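Local coordinates for protein metalloregulator ScaR (Streptococcus gordonii, PDB 3HRS) that represses transcription in response to manganese, acting as a homodimeric metalloregulator of the DtxR/MntR family that probably binds DNA through its N-terminal domain, at residues D6-L11 and E47-K52; E25-M30 and P35-M40; R76-F81 and D106-R111; S187-L192 and E198-Q203. All coordinates share one frame; numbering follows the deposited sequence.

Contact 1. Residues D6-L11 and E47-K52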
# COMPACT_ATOMS: atom_id res chain seq x y z
N ASP A 6 -14.11 6.36 -9.99
CA ASP A 6 -15.02 6.84 -8.96
C ASP A 6 -16.37 7.16 -9.55
O ASP A 6 -17.38 7.13 -8.88
CB ASP A 6 -14.48 8.10 -8.29
CG ASP A 6 -13.19 7.87 -7.57
OD1 ASP A 6 -12.37 8.81 -7.56
OD2 ASP A 6 -13.00 6.76 -7.03
N TYR A 7 -16.37 7.47 -10.83
CA TYR A 7 -17.62 7.73 -11.51
C TYR A 7 -18.36 6.42 -11.76
O TYR A 7 -19.55 6.30 -11.49
CB TYR A 7 -17.37 8.47 -12.82
CG TYR A 7 -17.29 9.97 -12.68
CD1 TYR A 7 -16.08 10.61 -12.47
CD2 TYR A 7 -18.43 10.75 -12.80
CE1 TYR A 7 -16.02 11.99 -12.35
CE2 TYR A 7 -18.37 12.12 -12.69
CZ TYR A 7 -17.17 12.74 -12.46
OH TYR A 7 -17.12 14.11 -12.35
N LEU A 8 -17.64 5.42 -12.29
CA LEU A 8 -18.24 4.14 -12.63
C LEU A 8 -18.82 3.50 -11.40
O LEU A 8 -19.88 2.88 -11.48
CB LEU A 8 -17.23 3.17 -13.26
CG LEU A 8 -17.27 2.96 -14.77
CD1 LEU A 8 -16.68 1.60 -15.07
CD2 LEU A 8 -18.69 3.05 -15.34
N LYS A 9 -18.13 3.62 -10.26
CA LYS A 9 -18.66 3.06 -9.03
C LYS A 9 -20.02 3.73 -8.80
O LYS A 9 -21.05 3.06 -8.73
CB LYS A 9 -17.74 3.32 -7.85
CG LYS A 9 -17.78 2.25 -6.77
CD LYS A 9 -18.82 2.54 -5.69
CE LYS A 9 -18.24 3.39 -4.56
NZ LYS A 9 -17.42 2.62 -3.57
N CYS A 10 -20.00 5.06 -8.72
CA CYS A 10 -21.22 5.84 -8.55
C CYS A 10 -22.34 5.38 -9.50
O CYS A 10 -23.34 4.80 -9.07
CB CYS A 10 -20.90 7.33 -8.76
SG CYS A 10 -22.36 8.38 -8.99
N LEU A 11 -22.17 5.62 -10.78
CA LEU A 11 -23.12 5.18 -11.78
C LEU A 11 -23.59 3.76 -11.56
O LEU A 11 -24.73 3.42 -11.84
CB LEU A 11 -22.48 5.27 -13.16
CG LEU A 11 -22.25 6.72 -13.53
CD1 LEU A 11 -21.14 6.81 -14.55
CD2 LEU A 11 -23.55 7.26 -14.06
N GLU A 47 -14.62 5.36 -23.97
CA GLU A 47 -13.91 4.15 -23.57
C GLU A 47 -14.83 2.93 -23.59
O GLU A 47 -14.46 1.83 -23.19
CB GLU A 47 -13.26 4.33 -22.21
CG GLU A 47 -11.96 5.10 -22.26
CD GLU A 47 -11.12 4.89 -21.02
OE1 GLU A 47 -10.59 5.89 -20.48
OE2 GLU A 47 -10.99 3.72 -20.58
N GLU A 48 -16.04 3.13 -24.10
CA GLU A 48 -16.98 2.04 -24.24
C GLU A 48 -17.22 1.32 -22.90
O GLU A 48 -17.49 0.12 -22.88
CB GLU A 48 -16.51 1.10 -25.35
CG GLU A 48 -16.22 1.85 -26.63
CD GLU A 48 -15.66 0.96 -27.74
OE1 GLU A 48 -15.00 -0.06 -27.41
OE2 GLU A 48 -15.88 1.28 -28.94
N LEU A 49 -17.12 2.06 -21.80
CA LEU A 49 -17.52 1.58 -20.47
C LEU A 49 -19.05 1.61 -20.29
O LEU A 49 -19.61 0.74 -19.64
CB LEU A 49 -16.86 2.41 -19.38
CG LEU A 49 -15.55 1.88 -18.81
CD1 LEU A 49 -14.94 0.81 -19.69
CD2 LEU A 49 -14.58 3.04 -18.56
N LEU A 50 -19.70 2.62 -20.85
CA LEU A 50 -21.16 2.64 -20.87
C LEU A 50 -21.70 3.16 -22.19
O LEU A 50 -20.96 3.75 -22.98
CB LEU A 50 -21.71 3.43 -19.68
CG LEU A 50 -20.81 4.56 -19.18
CD1 LEU A 50 -20.71 5.58 -20.25
CD2 LEU A 50 -21.34 5.19 -17.89
N ILE A 51 -22.99 2.91 -22.46
CA ILE A 51 -23.70 3.51 -23.59
C ILE A 51 -24.96 4.25 -23.11
O ILE A 51 -25.52 3.93 -22.06
CB ILE A 51 -24.18 2.43 -24.53
CG1 ILE A 51 -25.26 1.59 -23.83
CG2 ILE A 51 -22.99 1.59 -25.05
CD1 ILE A 51 -25.50 0.22 -24.44
N LYS A 52 -25.41 5.25 -23.87
CA LYS A 52 -26.66 5.94 -23.52
C LYS A 52 -27.85 4.97 -23.65
O LYS A 52 -27.82 4.06 -24.47
CB LYS A 52 -26.90 7.16 -24.41
CG LYS A 52 -26.22 8.45 -23.96
CD LYS A 52 -25.95 9.37 -25.16
CE LYS A 52 -25.72 10.83 -24.76
NZ LYS A 52 -27.00 11.58 -24.55

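Contact 2. Residues E25-M30 and P35-M40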
# COMPACT_ATOMS: atom_id res chain seq x y z
N GLU A 25 -28.06 14.26 -10.96
CA GLU A 25 -27.81 13.27 -9.93
C GLU A 25 -26.35 12.88 -9.85
O GLU A 25 -25.78 12.78 -8.76
CB GLU A 25 -28.68 12.02 -10.14
CG GLU A 25 -29.84 11.92 -9.16
CD GLU A 25 -30.44 10.53 -9.12
OE1 GLU A 25 -30.88 10.09 -8.03
OE2 GLU A 25 -30.46 9.88 -10.20
N ILE A 26 -25.74 12.67 -11.01
CA ILE A 26 -24.31 12.41 -11.07
C ILE A 26 -23.54 13.59 -10.49
O ILE A 26 -22.58 13.41 -9.75
CB ILE A 26 -23.84 12.12 -12.50
CG1 ILE A 26 -24.37 10.76 -12.97
CG2 ILE A 26 -22.32 12.15 -12.58
CD1 ILE A 26 -24.26 10.53 -14.45
N ALA A 27 -23.97 14.80 -10.83
CA ALA A 27 -23.30 15.98 -10.30
C ALA A 27 -23.49 16.04 -8.79
O ALA A 27 -22.59 16.44 -8.06
CB ALA A 27 -23.86 17.22 -10.95
N GLN A 28 -24.67 15.61 -8.34
CA GLN A 28 -25.00 15.60 -6.93
C GLN A 28 -24.15 14.61 -6.15
O GLN A 28 -23.51 14.97 -5.16
CB GLN A 28 -26.47 15.26 -6.73
CG GLN A 28 -27.40 16.45 -6.75
CD GLN A 28 -28.84 16.05 -6.47
OE1 GLN A 28 -29.18 14.87 -6.49
NE2 GLN A 28 -29.68 17.05 -6.20
N LEU A 29 -24.16 13.36 -6.59
CA LEU A 29 -23.47 12.29 -5.87
C LEU A 29 -21.97 12.53 -5.85
O LEU A 29 -21.30 12.22 -4.86
CB LEU A 29 -23.77 10.93 -6.49
CG LEU A 29 -25.01 10.14 -6.07
CD1 LEU A 29 -26.29 10.87 -6.43
CD2 LEU A 29 -24.98 8.74 -6.69
N MET A 30 -21.44 13.09 -6.94
CA MET A 30 -20.00 13.25 -7.10
C MET A 30 -19.50 14.58 -6.56
O MET A 30 -18.30 14.77 -6.36
CB MET A 30 -19.64 13.14 -8.58
CG MET A 30 -20.07 11.83 -9.24
SD MET A 30 -19.19 10.45 -8.51
CE MET A 30 -17.51 11.02 -8.70
N PRO A 35 -20.31 20.78 -16.17
CA PRO A 35 -19.40 20.62 -17.31
C PRO A 35 -18.31 19.58 -17.07
O PRO A 35 -17.75 19.07 -18.04
CB PRO A 35 -18.78 22.01 -17.47
CG PRO A 35 -19.78 22.93 -16.90
CD PRO A 35 -20.42 22.19 -15.76
N ALA A 36 -18.01 19.28 -15.81
CA ALA A 36 -17.07 18.20 -15.47
C ALA A 36 -17.72 16.84 -15.72
O ALA A 36 -17.10 15.93 -16.28
CB ALA A 36 -16.60 18.32 -14.02
N VAL A 37 -18.98 16.70 -15.29
CA VAL A 37 -19.79 15.53 -15.61
C VAL A 37 -19.81 15.31 -17.12
O VAL A 37 -19.38 14.26 -17.61
CB VAL A 37 -21.25 15.71 -15.12
CG1 VAL A 37 -22.16 14.65 -15.73
CG2 VAL A 37 -21.30 15.67 -13.60
N THR A 38 -20.31 16.31 -17.85
CA THR A 38 -20.43 16.22 -19.30
C THR A 38 -19.11 15.78 -19.91
O THR A 38 -19.08 15.07 -20.91
CB THR A 38 -20.88 17.57 -19.91
OG1 THR A 38 -22.25 17.83 -19.57
CG2 THR A 38 -20.77 17.54 -21.42
N GLU A 39 -18.02 16.20 -19.29
CA GLU A 39 -16.70 15.85 -19.77
C GLU A 39 -16.30 14.41 -19.44
O GLU A 39 -15.60 13.76 -20.21
CB GLU A 39 -15.65 16.83 -19.23
CG GLU A 39 -15.37 17.97 -20.19
CD GLU A 39 -14.89 17.46 -21.55
OE1 GLU A 39 -15.69 17.50 -22.51
OE2 GLU A 39 -13.72 17.01 -21.64
N MET A 40 -16.76 13.92 -18.30
CA MET A 40 -16.41 12.58 -17.84
C MET A 40 -17.20 11.53 -18.61
O MET A 40 -16.65 10.57 -19.12
CB MET A 40 -16.66 12.47 -16.33
CG MET A 40 -16.28 11.16 -15.70
SD MET A 40 -14.54 10.73 -15.86
CE MET A 40 -14.69 9.44 -17.06

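Contact 3. Residues R76-F81 and D106-R111. With SO4 (sulfate ion), chain C.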
# COMPACT_ATOMS: atom_id res chain seq x y z
N ARG A 76 -12.49 -3.94 -1.48
CA ARG A 76 -12.81 -4.92 -0.45
C ARG A 76 -11.61 -5.76 0.01
O ARG A 76 -11.53 -6.12 1.17
CB ARG A 76 -14.02 -5.78 -0.84
CG ARG A 76 -15.30 -4.97 -0.83
CD ARG A 76 -16.44 -5.55 -1.69
NE ARG A 76 -17.57 -4.61 -1.66
CZ ARG A 76 -18.78 -4.86 -2.15
NH1 ARG A 76 -19.06 -6.02 -2.73
NH2 ARG A 76 -19.72 -3.93 -2.07
N LEU A 77 -10.67 -6.11 -0.86
CA LEU A 77 -9.53 -6.85 -0.34
C LEU A 77 -8.64 -5.95 0.56
O LEU A 77 -8.17 -6.38 1.60
CB LEU A 77 -8.74 -7.54 -1.44
CG LEU A 77 -9.40 -8.70 -2.19
CD1 LEU A 77 -8.67 -8.99 -3.52
CD2 LEU A 77 -9.36 -9.90 -1.35
N ILE A 78 -8.44 -4.69 0.18
CA ILE A 78 -7.73 -3.76 1.05
C ILE A 78 -8.51 -3.63 2.36
O ILE A 78 -7.93 -3.58 3.45
CB ILE A 78 -7.56 -2.36 0.40
CG1 ILE A 78 -6.70 -2.43 -0.87
CG2 ILE A 78 -6.89 -1.43 1.34
CD1 ILE A 78 -5.46 -3.25 -0.69
N GLU A 79 -9.82 -3.56 2.27
CA GLU A 79 -10.61 -3.45 3.49
C GLU A 79 -10.28 -4.64 4.38
O GLU A 79 -9.82 -4.44 5.50
CB GLU A 79 -12.10 -3.41 3.20
CG GLU A 79 -12.97 -3.44 4.43
CD GLU A 79 -13.35 -2.06 4.89
OE1 GLU A 79 -13.94 -1.95 6.00
OE2 GLU A 79 -13.07 -1.09 4.14
N VAL A 80 -10.50 -5.86 3.87
CA VAL A 80 -10.18 -7.09 4.59
C VAL A 80 -8.75 -7.11 5.11
O VAL A 80 -8.52 -7.54 6.21
CB VAL A 80 -10.32 -8.33 3.71
CG1 VAL A 80 -9.65 -9.56 4.40
CG2 VAL A 80 -11.78 -8.60 3.41
N PHE A 81 -7.79 -6.67 4.31
CA PHE A 81 -6.41 -6.68 4.81
C PHE A 81 -6.25 -5.73 6.00
O PHE A 81 -5.73 -6.11 7.01
CB PHE A 81 -5.39 -6.37 3.69
CG PHE A 81 -3.98 -6.17 4.19
CD1 PHE A 81 -3.19 -7.26 4.54
CD2 PHE A 81 -3.42 -4.89 4.27
CE1 PHE A 81 -1.86 -7.07 4.98
CE2 PHE A 81 -2.10 -4.70 4.69
CZ PHE A 81 -1.32 -5.78 5.05
N ASP A 106 -2.72 -3.47 -9.61
CA ASP A 106 -3.48 -4.71 -9.70
C ASP A 106 -2.69 -5.97 -9.30
O ASP A 106 -3.26 -6.95 -8.82
CB ASP A 106 -4.13 -4.84 -11.07
CG ASP A 106 -5.25 -3.83 -11.25
OD1 ASP A 106 -5.57 -3.13 -10.26
OD2 ASP A 106 -5.81 -3.75 -12.37
N HIS A 107 -1.38 -5.95 -9.47
CA HIS A 107 -0.57 -7.09 -9.08
C HIS A 107 -0.48 -7.18 -7.54
O HIS A 107 -0.42 -8.28 -6.96
CB HIS A 107 0.82 -7.00 -9.72
CG HIS A 107 1.79 -8.04 -9.24
ND1 HIS A 107 2.88 -7.73 -8.44
CD2 HIS A 107 1.87 -9.37 -9.48
CE1 HIS A 107 3.57 -8.83 -8.20
NE2 HIS A 107 2.98 -9.84 -8.82
N PHE A 108 -0.47 -6.03 -6.88
CA PHE A 108 -0.52 -5.99 -5.43
C PHE A 108 -1.84 -6.66 -5.03
O PHE A 108 -1.88 -7.55 -4.20
CB PHE A 108 -0.47 -4.55 -4.92
CG PHE A 108 -0.48 -4.43 -3.42
CD1 PHE A 108 0.73 -4.40 -2.70
CD2 PHE A 108 -1.68 -4.37 -2.71
CE1 PHE A 108 0.74 -4.29 -1.30
CE2 PHE A 108 -1.69 -4.27 -1.30
CZ PHE A 108 -0.48 -4.23 -0.60
N VAL A 109 -2.92 -6.24 -5.66
CA VAL A 109 -4.22 -6.74 -5.28
C VAL A 109 -4.30 -8.24 -5.50
O VAL A 109 -4.84 -8.96 -4.68
CB VAL A 109 -5.34 -5.97 -5.98
CG1 VAL A 109 -6.69 -6.51 -5.61
CG2 VAL A 109 -5.27 -4.51 -5.57
N GLU A 110 -3.71 -8.73 -6.58
CA GLU A 110 -3.75 -10.17 -6.80
C GLU A 110 -2.95 -10.92 -5.74
O GLU A 110 -3.43 -11.91 -5.20
CB GLU A 110 -3.29 -10.55 -8.21
CG GLU A 110 -4.41 -11.10 -9.08
CD GLU A 110 -5.65 -10.21 -9.09
OE1 GLU A 110 -5.53 -8.97 -9.16
OE2 GLU A 110 -6.77 -10.77 -9.05
N ARG A 111 -1.75 -10.46 -5.43
CA ARG A 111 -0.97 -11.14 -4.40
C ARG A 111 -1.70 -11.09 -3.04
O ARG A 111 -1.83 -12.11 -2.35
CB ARG A 111 0.43 -10.54 -4.30
CG ARG A 111 1.19 -10.48 -5.63
CD ARG A 111 1.19 -11.82 -6.32
NE ARG A 111 1.67 -12.86 -5.44
CZ ARG A 111 1.95 -14.11 -5.81
NH1 ARG A 111 1.79 -14.48 -7.08
NH2 ARG A 111 2.39 -14.99 -4.92
S SO4 C . -20.95 -0.81 -0.58
O1 SO4 C . -21.62 -1.87 0.18
O2 SO4 C . -21.51 -0.79 -1.92
O3 SO4 C . -21.16 0.51 0.04
O4 SO4 C . -19.50 -1.10 -0.64

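Contact 4. Residues S187-L192 and E198-Q203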
# COMPACT_ATOMS: atom_id res chain seq x y z
N SER A 187 -45.95 6.46 10.51
CA SER A 187 -44.73 6.76 11.26
C SER A 187 -43.59 7.01 10.28
O SER A 187 -42.69 7.81 10.53
CB SER A 187 -44.39 5.58 12.19
OG SER A 187 -43.68 5.97 13.35
N HIS A 188 -43.66 6.32 9.15
CA HIS A 188 -42.60 6.34 8.14
C HIS A 188 -41.32 5.75 8.70
O HIS A 188 -40.23 6.02 8.21
CB HIS A 188 -42.37 7.77 7.63
CG HIS A 188 -43.10 8.09 6.36
ND1 HIS A 188 -44.46 8.34 6.33
CD2 HIS A 188 -42.67 8.20 5.08
CE1 HIS A 188 -44.83 8.59 5.08
NE2 HIS A 188 -43.76 8.51 4.31
N LEU A 189 -41.46 4.91 9.73
CA LEU A 189 -40.30 4.33 10.39
C LEU A 189 -40.21 2.81 10.28
O LEU A 189 -41.20 2.12 10.00
CB LEU A 189 -40.26 4.72 11.87
CG LEU A 189 -40.31 6.22 12.15
CD1 LEU A 189 -40.26 6.47 13.65
CD2 LEU A 189 -39.19 6.96 11.42
N TYR A 190 -39.01 2.30 10.49
CA TYR A 190 -38.80 0.87 10.62
C TYR A 190 -38.43 0.57 12.06
O TYR A 190 -37.58 1.24 12.65
CB TYR A 190 -37.71 0.41 9.65
CG TYR A 190 -38.09 0.57 8.20
CD1 TYR A 190 -38.52 -0.51 7.44
CD2 TYR A 190 -38.03 1.82 7.58
CE1 TYR A 190 -38.89 -0.36 6.11
CE2 TYR A 190 -38.38 1.98 6.26
CZ TYR A 190 -38.81 0.89 5.52
OH TYR A 190 -39.17 1.06 4.20
N SER A 191 -39.08 -0.44 12.62
CA SER A 191 -38.84 -0.81 14.01
C SER A 191 -37.95 -2.04 14.09
O SER A 191 -38.20 -3.05 13.44
CB SER A 191 -40.18 -1.06 14.71
OG SER A 191 -41.13 -0.06 14.37
N LEU A 192 -36.90 -1.95 14.89
CA LEU A 192 -35.98 -3.07 15.05
C LEU A 192 -35.75 -3.39 16.52
O LEU A 192 -35.82 -2.50 17.37
CB LEU A 192 -34.64 -2.80 14.35
CG LEU A 192 -34.67 -2.76 12.82
CD1 LEU A 192 -33.34 -2.30 12.24
CD2 LEU A 192 -35.07 -4.12 12.27
N GLU A 198 -35.26 -1.38 21.63
CA GLU A 198 -36.00 -0.89 20.47
C GLU A 198 -35.25 0.26 19.81
O GLU A 198 -34.51 0.99 20.47
CB GLU A 198 -37.41 -0.45 20.87
CG GLU A 198 -38.39 -0.35 19.71
CD GLU A 198 -39.84 -0.29 20.18
OE1 GLU A 198 -40.75 -0.55 19.36
OE2 GLU A 198 -40.08 0.00 21.37
N ILE A 199 -35.45 0.42 18.51
CA ILE A 199 -34.72 1.41 17.75
C ILE A 199 -35.48 1.72 16.46
O ILE A 199 -36.08 0.82 15.87
CB ILE A 199 -33.30 0.91 17.46
CG1 ILE A 199 -32.38 2.06 17.06
CG2 ILE A 199 -33.33 -0.17 16.38
CD1 ILE A 199 -30.93 1.65 16.90
N GLN A 200 -35.47 2.98 16.04
CA GLN A 200 -36.25 3.39 14.87
C GLN A 200 -35.38 3.94 13.74
O GLN A 200 -34.68 4.94 13.91
CB GLN A 200 -37.27 4.45 15.28
CG GLN A 200 -37.72 4.38 16.74
CD GLN A 200 -38.75 3.30 16.98
OE1 GLN A 200 -39.55 2.98 16.09
NE2 GLN A 200 -38.74 2.73 18.18
N LEU A 201 -35.42 3.31 12.57
CA LEU A 201 -34.66 3.81 11.43
C LEU A 201 -35.57 4.48 10.41
O LEU A 201 -36.71 4.06 10.20
CB LEU A 201 -33.89 2.70 10.70
CG LEU A 201 -33.22 1.51 11.39
CD1 LEU A 201 -32.65 0.60 10.29
CD2 LEU A 201 -32.14 1.94 12.37
N ALA A 202 -35.05 5.53 9.78
CA ALA A 202 -35.74 6.17 8.69
C ALA A 202 -35.56 5.38 7.40
O ALA A 202 -34.74 4.47 7.33
CB ALA A 202 -35.23 7.59 8.52
N GLN A 203 -36.32 5.74 6.38
CA GLN A 203 -36.22 5.10 5.08
C GLN A 203 -34.80 5.12 4.49
O GLN A 203 -34.29 4.10 4.06
CB GLN A 203 -37.22 5.71 4.10
CG GLN A 203 -37.37 4.96 2.79
CD GLN A 203 -36.30 5.31 1.77
OE1 GLN A 203 -35.61 6.33 1.89
NE2 GLN A 203 -36.15 4.46 0.76

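Contact 1. Residues D6-L11 and E47-K52
Leu8 and Leu11, one helical turn apart on helix 4-13, face Leu49 and Leu50, where the chain passes from helix 34-46 into strand 50-53. All four leucines set out toward the opposing segment. Leu8 sets its two methyls on different partners: CD1 lies 3.9 Å from CG of Leu49, and the two side chains cross at about a right angle, while CD2 reaches CD2 of Leu50 at 4.3 Å. Leu11 also meets Leu50 at about a right angle, its CD1 lying 3.7 Å from CD2 of Leu50. One methyl of Leu50 therefore touches both helix leucines. Just before Leu49, Glu48 takes a positive phi as the C-prime residue of a Schellman motif, which ends the preceding helix and turns the chain toward the strand. Leu67 and Val68 of helix 62-84 also touch Leu8, and Leu44 packs on both Leu49 and Leu50. The arrangement joins the first helix of the N-terminal DNA-binding domain to the start of its two-stranded beta wing. With four buried leucines and no polar bond between the segments, the contact rests on apolar packing of the leucine branches.

Contact 2. Residues E25-M30 and P35-M40
Val37 projects from helix 34-46 toward Ile26 and Ala27 of helix 23-30, and all the contacts between the two segments are apolar. The methyl-to-methyl part involves both branches of the valine. CG2 of Ile26 lies 3.8 Å from CG2 of Val37 and 4.0 Å from its CG1, so the isoleucine methyl meets the fork of the valine, the two side chains crossing obliquely. CG2 of Ile26 stands anti to its own backbone N, which brings this short branch to the valine, while the longer branch turns elsewhere and its CD1 packs against Leu11 of helix 4-13. CB of Ala27 adds a further methyl contact, 4.0 Å from CG2 of Val37. The second kind of contact is methyl against backbone: the same CG2 of Val37 comes within 3.9 Å of CA of Ala27. Consistent with the small alanine, the CA atoms of Ala27 and Val37 are 6.4 Å apart. No polar bond joins the two segments; Leu29 N to Glu25 O, 2.8 Å, is one of the backbone bonds along helix 23-30. Val32, in the short connection, packs on Val37 as well. Together the two helices form the helix-turn-helix of the N-terminal domain, with helix 34-46 in the place of the recognition helix. Helix 4-13 packs against both of them, touching Ile26 and Leu29 on helix 23-30 and Met40 on helix 34-46.

Contact 3. Residues R76-F81 and D106-R111
The ring of Phe108 receives Ile78 at its edge: CD1 of the isoleucine lies near the ring plane, 4.0 Å from CE2 of Phe108, and the two side chains cross at about a right angle. With CG anti to the backbone N (chi1 -178°), the phenylalanine swings its ring across to helix 62-84. In that helix the Arg76 guanidinium has a sulfate, probably from the crystallisation liquor, at its edge and in its plane; NH2 donates to O4 of the sulfate over 3.2 Å at 168°. His158 ND1 and Asp159 N bond the same sulfate, and Arg76 NH1 forms a salt bridge with Glu137. Within helix 106-115, CG of Arg111 sits 3.7 Å above one face of the His107 ring, offset toward the rim. Between the helices, CD1 of Leu77 reaches CG1 of Val109 at 3.8 Å. Phe108 also packs on Leu86 of the second subunit, and His107 ND1 bonds Glu96 of that subunit, placing the contact in the dimerisation domain. Glu79, a zinc ligand in another structure of this protein, leaves the same helix on a different side from this packing. The chemistry is thus divided: apolar side chains join the helices beside the dimer interface, while Arg76 offers a charged edge to an anion.

Contact 4. Residues S187-L192 and E198-Q203
Strands 189-194 and 197-201 form a beta hairpin at one edge of the antiparallel sheet in the C-terminal FeoA domain, which belongs to the SH3-like clan. Tyr190 and Leu201 are a hydrogen-bonded pair: Tyr190 N donates to Leu201 O over 2.9 Å, and Leu201 N returns to Tyr190 O over 3.0 Å, both donors lying in the carbonyl plane. Ser191 and Gln200 make the next, non-hydrogen-bonded pair. Leu192 and Ile199 follow as a second hydrogen-bonded pair, with Leu192 N to Ile199 O at 3.1 Å and an N-H...O angle of 162°, whereas the return bond from Ile199 N is weak. Tyr190 O also accepts a CA-H...O contact from Gln200.

Tyr190, Leu192, Ile199 and Leu201 share one face. There CD1 of Leu192 lies 3.6 Å from CD1 of Leu201 as the side chains pass at a slant, and CB of Leu192 is 3.6 Å from CG2 of Ile199. With CG1 of Ile199 anti to its backbone N (chi1 -162°), it is the short CG2 branch that is brought to Leu192. The Tyr190 ring has Leu201 O at its edge, in plane, and meets Tyr183 edge-to-face. The side chains of Leu189 and Gln200 cross at about a right angle, CD1 of Leu189 4.0 Å from CB of Gln200. Leu143 touches both Leu192 and Leu201 on the apolar face. Backbone bonds fix the pairing of the strands, and Tyr190 and the aliphatic side chains make that face largely apolar.

The contacts follow the chain through three domains. Contact 2 is nested inside the loop closed by contact 1, and their centres lie about 11 Å apart in the N-terminal DNA-binding domain. They touch directly: Cys10 meets Leu29 and Met30, so helix 4-13 ties the wing to the helix-turn-helix. Contact 3 comes next, its centre about 23 Å from that of contact 1, in the metal-binding and dimerisation domain. Contact 4, in the FeoA domain, is about 36 Å from contact 3 between centres, on the opposite side of the chain's centre. Contacts 3 and 4 touch neither each other nor the first two, although helix 62-84, which packs on Leu8 near its start, runs from the N-terminal domain into contact 3.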